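Local coordinates for protein importin subunit beta-1 (Saccharomyces cerevisiae, PDB 5OWU) that carries proteins into the nucleus as the importin beta subunit, joining importin alpha, which recognises classical nuclear localization signals in cargo, at residues Ala112-Asp124 and Ala154-Ala166. Residues are numbered along the deposited sequence; the frame is centred on the assembly and turned at random.
Sequences ANAAAQLIAAIAD and ASLLALGYMCESA
Y161 sets CG anti to its carbonyl carbon (chi1 -76°), which sends the ring across to helix 112-124 as a knob among N113, A116, Q117 and A120. N113 turns CG anti to the backbone N (chi1 -167°) to meet the ring's hydroxyl. Y161 OH donates to N113 OD1 at 2.8 Å, in the carbonyl plane and on a lone pair (C=O...donor angle 118°). N113 OD1 also sits at the ring edge. Q117 CG covers one face in a CH-pi contact, 3.5 Å from the Y161 ring centroid. Beyond CG, the Q117 amide passes above the CZ rim, slightly tilted from the ring plane, with NE2 past it on the hydroxyl side. The short helix axes approach to 7.9 Å, with A116 and A120 facing A158 and M162. A116 CB fits as a knob among A154, L157, A158 and Y161, 3.8 Å from A158 CB. A120 CB presses on M162 N at 3.3 Å. A123 CB meets M162 CG at 3.9 Å, and L135 and M136 of helix 133-142 back this pair. One water joins the helices: it donates to Q117 O (2.6 Å) and lies 3.3 Å from S165 OG. A phenylalanine in place of Y161 would probably leave N113 OD1 without this donor and the N113 amide freer to turn. The chemistry implies that HEAT 3 joins HEAT 4 by close apolar packing, with one directed hydrogen bond holding the hydroxyl end of Y161 at the partly exposed margin.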
loop_
_atom_site.group_PDB
_atom_site.type_symbol
_atom_site.label_atom_id
_atom_site.label_comp_id
_atom_site.label_asym_id
_atom_site.label_seq_id
_atom_site.Cartn_x
_atom_site.Cartn_y
_atom_site.Cartn_z
ATOM N N ALA A 112 -27.477 -16.883 -11.989
ATOM C CA ALA A 112 -26.354 -17.812 -12.019
ATOM C C ALA A 112 -25.163 -17.278 -11.231
ATOM O O ALA A 112 -24.504 -18.027 -10.504
ATOM C CB ALA A 112 -25.959 -18.082 -13.471
ATOM N N ASN A 113 -24.864 -15.987 -11.373
ATOM C CA ASN A 113 -23.759 -15.381 -10.631
ATOM C C ASN A 113 -24.020 -15.405 -9.124
ATOM O O ASN A 113 -23.156 -15.817 -8.331
ATOM C CB ASN A 113 -23.544 -13.945 -11.117
ATOM C CG ASN A 113 -22.230 -13.352 -10.633
ATOM O OD1 ASN A 113 -21.189 -13.995 -10.690
ATOM N ND2 ASN A 113 -22.278 -12.121 -10.152
ATOM N N ALA A 114 -25.206 -14.952 -8.701
ATOM C CA ALA A 114 -25.518 -14.994 -7.271
ATOM C C ALA A 114 -25.414 -16.416 -6.735
ATOM O O ALA A 114 -24.831 -16.660 -5.664
ATOM C CB ALA A 114 -26.915 -14.431 -7.024
ATOM N N ALA A 115 -25.961 -17.375 -7.481
ATOM C CA ALA A 115 -25.903 -18.769 -7.069
ATOM C C ALA A 115 -24.461 -19.252 -6.979
ATOM O O ALA A 115 -24.108 -20.006 -6.066
ATOM C CB ALA A 115 -26.702 -19.623 -8.049
ATOM N N ALA A 116 -23.612 -18.825 -7.915
ATOM C CA ALA A 116 -22.211 -19.226 -7.890
ATOM C C ALA A 116 -21.518 -18.710 -6.638
ATOM O O ALA A 116 -20.711 -19.420 -6.027
ATOM C CB ALA A 116 -21.495 -18.719 -9.143
ATOM N N GLN A 117 -21.813 -17.470 -6.242
ATOM C CA GLN A 117 -21.221 -16.940 -5.017
ATOM C C GLN A 117 -21.710 -17.700 -3.784
ATOM O O GLN A 117 -20.929 -17.961 -2.854
ATOM C CB GLN A 117 -21.533 -15.453 -4.893
ATOM C CG GLN A 117 -20.965 -14.601 -6.006
ATOM C CD GLN A 117 -21.102 -13.116 -5.728
ATOM O OE1 GLN A 117 -20.610 -12.613 -4.720
ATOM N NE2 GLN A 117 -21.769 -12.409 -6.628
ATOM N N LEU A 118 -22.996 -18.068 -3.759
ATOM C CA LEU A 118 -23.535 -18.825 -2.627
ATOM C C LEU A 118 -22.914 -20.214 -2.546
ATOM O O LEU A 118 -22.492 -20.665 -1.468
ATOM C CB LEU A 118 -25.062 -18.924 -2.751
ATOM C CG LEU A 118 -25.794 -19.751 -1.686
ATOM C CD1 LEU A 118 -25.570 -19.151 -0.328
ATOM C CD2 LEU A 118 -27.270 -19.827 -1.988
ATOM N N ILE A 119 -22.869 -20.916 -3.683
ATOM C CA ILE A 119 -22.207 -22.213 -3.744
ATOM C C ILE A 119 -20.776 -22.090 -3.250
ATOM O O ILE A 119 -20.304 -22.919 -2.466
ATOM C CB ILE A 119 -22.263 -22.775 -5.177
ATOM C CG1 ILE A 119 -23.695 -23.190 -5.519
ATOM C CG2 ILE A 119 -21.305 -23.954 -5.340
ATOM C CD1 ILE A 119 -23.931 -23.415 -6.995
ATOM N N ALA A 120 -20.069 -21.044 -3.686
ATOM C CA ALA A 120 -18.690 -20.850 -3.255
ATOM C C ALA A 120 -18.594 -20.733 -1.739
ATOM O O ALA A 120 -17.691 -21.310 -1.126
ATOM C CB ALA A 120 -18.094 -19.609 -3.920
ATOM N N ALA A 121 -19.505 -19.977 -1.117
ATOM C CA ALA A 121 -19.455 -19.802 0.338
ATOM C C ALA A 121 -19.677 -21.126 1.071
ATOM O O ALA A 121 -18.940 -21.482 2.011
ATOM C CB ALA A 121 -20.502 -18.776 0.770
ATOM N N ILE A 122 -20.699 -21.875 0.651
ATOM C CA ILE A 122 -20.973 -23.152 1.297
ATOM C C ILE A 122 -19.791 -24.095 1.108
ATOM O O ILE A 122 -19.339 -24.746 2.053
ATOM C CB ILE A 122 -22.279 -23.759 0.755
ATOM C CG1 ILE A 122 -23.473 -22.873 1.132
ATOM C CG2 ILE A 122 -22.488 -25.177 1.302
ATOM C CD1 ILE A 122 -24.721 -23.160 0.318
ATOM N N ALA A 123 -19.272 -24.176 -0.121
ATOM C CA ALA A 123 -18.125 -25.035 -0.399
ATOM C C ALA A 123 -16.935 -24.652 0.463
ATOM O O ALA A 123 -16.227 -25.523 0.974
ATOM C CB ALA A 123 -17.744 -24.953 -1.881
ATOM N N ASP A 124 -16.687 -23.351 0.615
ATOM C CA ASP A 124 -15.581 -22.910 1.450
ATOM C C ASP A 124 -15.752 -23.388 2.879
ATOM O O ASP A 124 -14.757 -23.591 3.583
ATOM C CB ASP A 124 -15.457 -21.390 1.411
ATOM C CG ASP A 124 -14.752 -20.895 0.155
ATOM O OD1 ASP A 124 -14.147 -21.719 -0.553
ATOM O OD2 ASP A 124 -14.799 -19.684 -0.124
ATOM N N ALA A 154 -21.063 -20.631 -15.683
ATOM C CA ALA A 154 -21.508 -20.445 -14.306
ATOM C C ALA A 154 -20.700 -21.312 -13.350
ATOM O O ALA A 154 -20.334 -20.871 -12.250
ATOM C CB ALA A 154 -22.998 -20.758 -14.194
ATOM N N SER A 155 -20.390 -22.545 -13.758
ATOM C CA SER A 155 -19.609 -23.411 -12.888
ATOM C C SER A 155 -18.189 -22.886 -12.724
ATOM O O SER A 155 -17.631 -22.933 -11.620
ATOM C CB SER A 155 -19.619 -24.839 -13.433
ATOM O OG SER A 155 -20.957 -25.304 -13.532
ATOM N N LEU A 156 -17.593 -22.362 -13.807
ATOM C CA LEU A 156 -16.263 -21.771 -13.706
ATOM C C LEU A 156 -16.270 -20.541 -12.800
ATOM O O LEU A 156 -15.336 -20.336 -12.015
ATOM C CB LEU A 156 -15.734 -21.419 -15.098
ATOM C CG LEU A 156 -15.446 -22.637 -15.987
ATOM C CD1 LEU A 156 -15.257 -22.248 -17.437
ATOM C CD2 LEU A 156 -14.220 -23.372 -15.484
ATOM N N LEU A 157 -17.312 -19.712 -12.890
ATOM C CA LEU A 157 -17.462 -18.615 -11.938
ATOM C C LEU A 157 -17.474 -19.133 -10.508
ATOM O O LEU A 157 -16.779 -18.599 -9.636
ATOM C CB LEU A 157 -18.751 -17.837 -12.208
ATOM C CG LEU A 157 -18.834 -17.028 -13.499
ATOM C CD1 LEU A 157 -20.135 -16.252 -13.509
ATOM C CD2 LEU A 157 -17.642 -16.094 -13.652
ATOM N N ALA A 158 -18.278 -20.167 -10.248
ATOM C CA ALA A 158 -18.349 -20.715 -8.896
ATOM C C ALA A 158 -16.980 -21.182 -8.413
ATOM O O ALA A 158 -16.608 -20.940 -7.262
ATOM C CB ALA A 158 -19.360 -21.860 -8.845
ATOM N N LEU A 159 -16.210 -21.849 -9.279
ATOM C CA LEU A 159 -14.879 -22.296 -8.874
ATOM C C LEU A 159 -13.968 -21.106 -8.569
ATOM O O LEU A 159 -13.230 -21.107 -7.568
ATOM C CB LEU A 159 -14.285 -23.188 -9.964
ATOM C CG LEU A 159 -15.026 -24.525 -10.118
ATOM C CD1 LEU A 159 -14.778 -25.121 -11.478
ATOM C CD2 LEU A 159 -14.601 -25.496 -9.024
ATOM N N GLY A 160 -14.034 -20.068 -9.402
ATOM C CA GLY A 160 -13.289 -18.854 -9.106
ATOM C C GLY A 160 -13.641 -18.280 -7.748
ATOM O O GLY A 160 -12.760 -18.002 -6.934
ATOM N N TYR A 161 -14.940 -18.101 -7.486
ATOM C CA TYR A 161 -15.384 -17.535 -6.214
ATOM C C TYR A 161 -14.950 -18.404 -5.050
ATOM O O TYR A 161 -14.583 -17.901 -3.988
ATOM C CB TYR A 161 -16.904 -17.388 -6.210
ATOM C CG TYR A 161 -17.435 -16.232 -7.027
ATOM C CD1 TYR A 161 -16.996 -14.932 -6.804
ATOM C CD2 TYR A 161 -18.410 -16.436 -7.994
ATOM C CE1 TYR A 161 -17.496 -13.873 -7.539
ATOM C CE2 TYR A 161 -18.916 -15.382 -8.732
ATOM C CZ TYR A 161 -18.458 -14.106 -8.499
ATOM O OH TYR A 161 -18.960 -13.068 -9.243
ATOM N N MET A 162 -15.022 -19.715 -5.223
ATOM C CA MET A 162 -14.528 -20.654 -4.224
ATOM C C MET A 162 -13.094 -20.337 -3.829
ATOM O O MET A 162 -12.755 -20.258 -2.641
ATOM C CB MET A 162 -14.609 -22.054 -4.814
ATOM C CG MET A 162 -14.974 -23.147 -3.890
ATOM S SD MET A 162 -15.130 -24.624 -4.916
ATOM C CE MET A 162 -16.614 -24.282 -5.843
ATOM N N CYS A 163 -12.223 -20.188 -4.824
ATOM C CA CYS A 163 -10.813 -19.967 -4.519
ATOM C C CYS A 163 -10.575 -18.565 -3.972
ATOM O O CYS A 163 -9.831 -18.387 -3.001
ATOM C CB CYS A 163 -9.986 -20.227 -5.774
ATOM S SG CYS A 163 -10.119 -21.948 -6.282
ATOM N N GLU A 164 -11.228 -17.564 -4.554
ATOM C CA GLU A 164 -11.060 -16.190 -4.092
ATOM C C GLU A 164 -11.583 -16.001 -2.668
ATOM O O GLU A 164 -10.985 -15.266 -1.875
ATOM C CB GLU A 164 -11.771 -15.248 -5.065
ATOM C CG GLU A 164 -11.716 -13.783 -4.691
ATOM C CD GLU A 164 -12.490 -12.920 -5.664
ATOM O OE1 GLU A 164 -13.496 -13.411 -6.224
ATOM O OE2 GLU A 164 -12.088 -11.756 -5.873
ATOM N N SER A 165 -12.692 -16.658 -2.323
ATOM C CA SER A 165 -13.331 -16.455 -1.022
ATOM C C SER A 165 -12.575 -17.138 0.109
ATOM O O SER A 165 -12.643 -16.680 1.254
ATOM C CB SER A 165 -14.773 -16.970 -1.049
ATOM O OG SER A 165 -15.655 -16.036 -1.645
ATOM N N ALA A 166 -11.878 -18.234 -0.175
ATOM C CA ALA A 166 -11.019 -18.851 0.823
ATOM C C ALA A 166 -9.861 -17.921 1.174
ATOM O O ALA A 166 -9.404 -17.123 0.350
ATOM C CB ALA A 166 -10.479 -20.182 0.308
HETATM O O HOH W 1 -18.816 -16.469 -2.457
#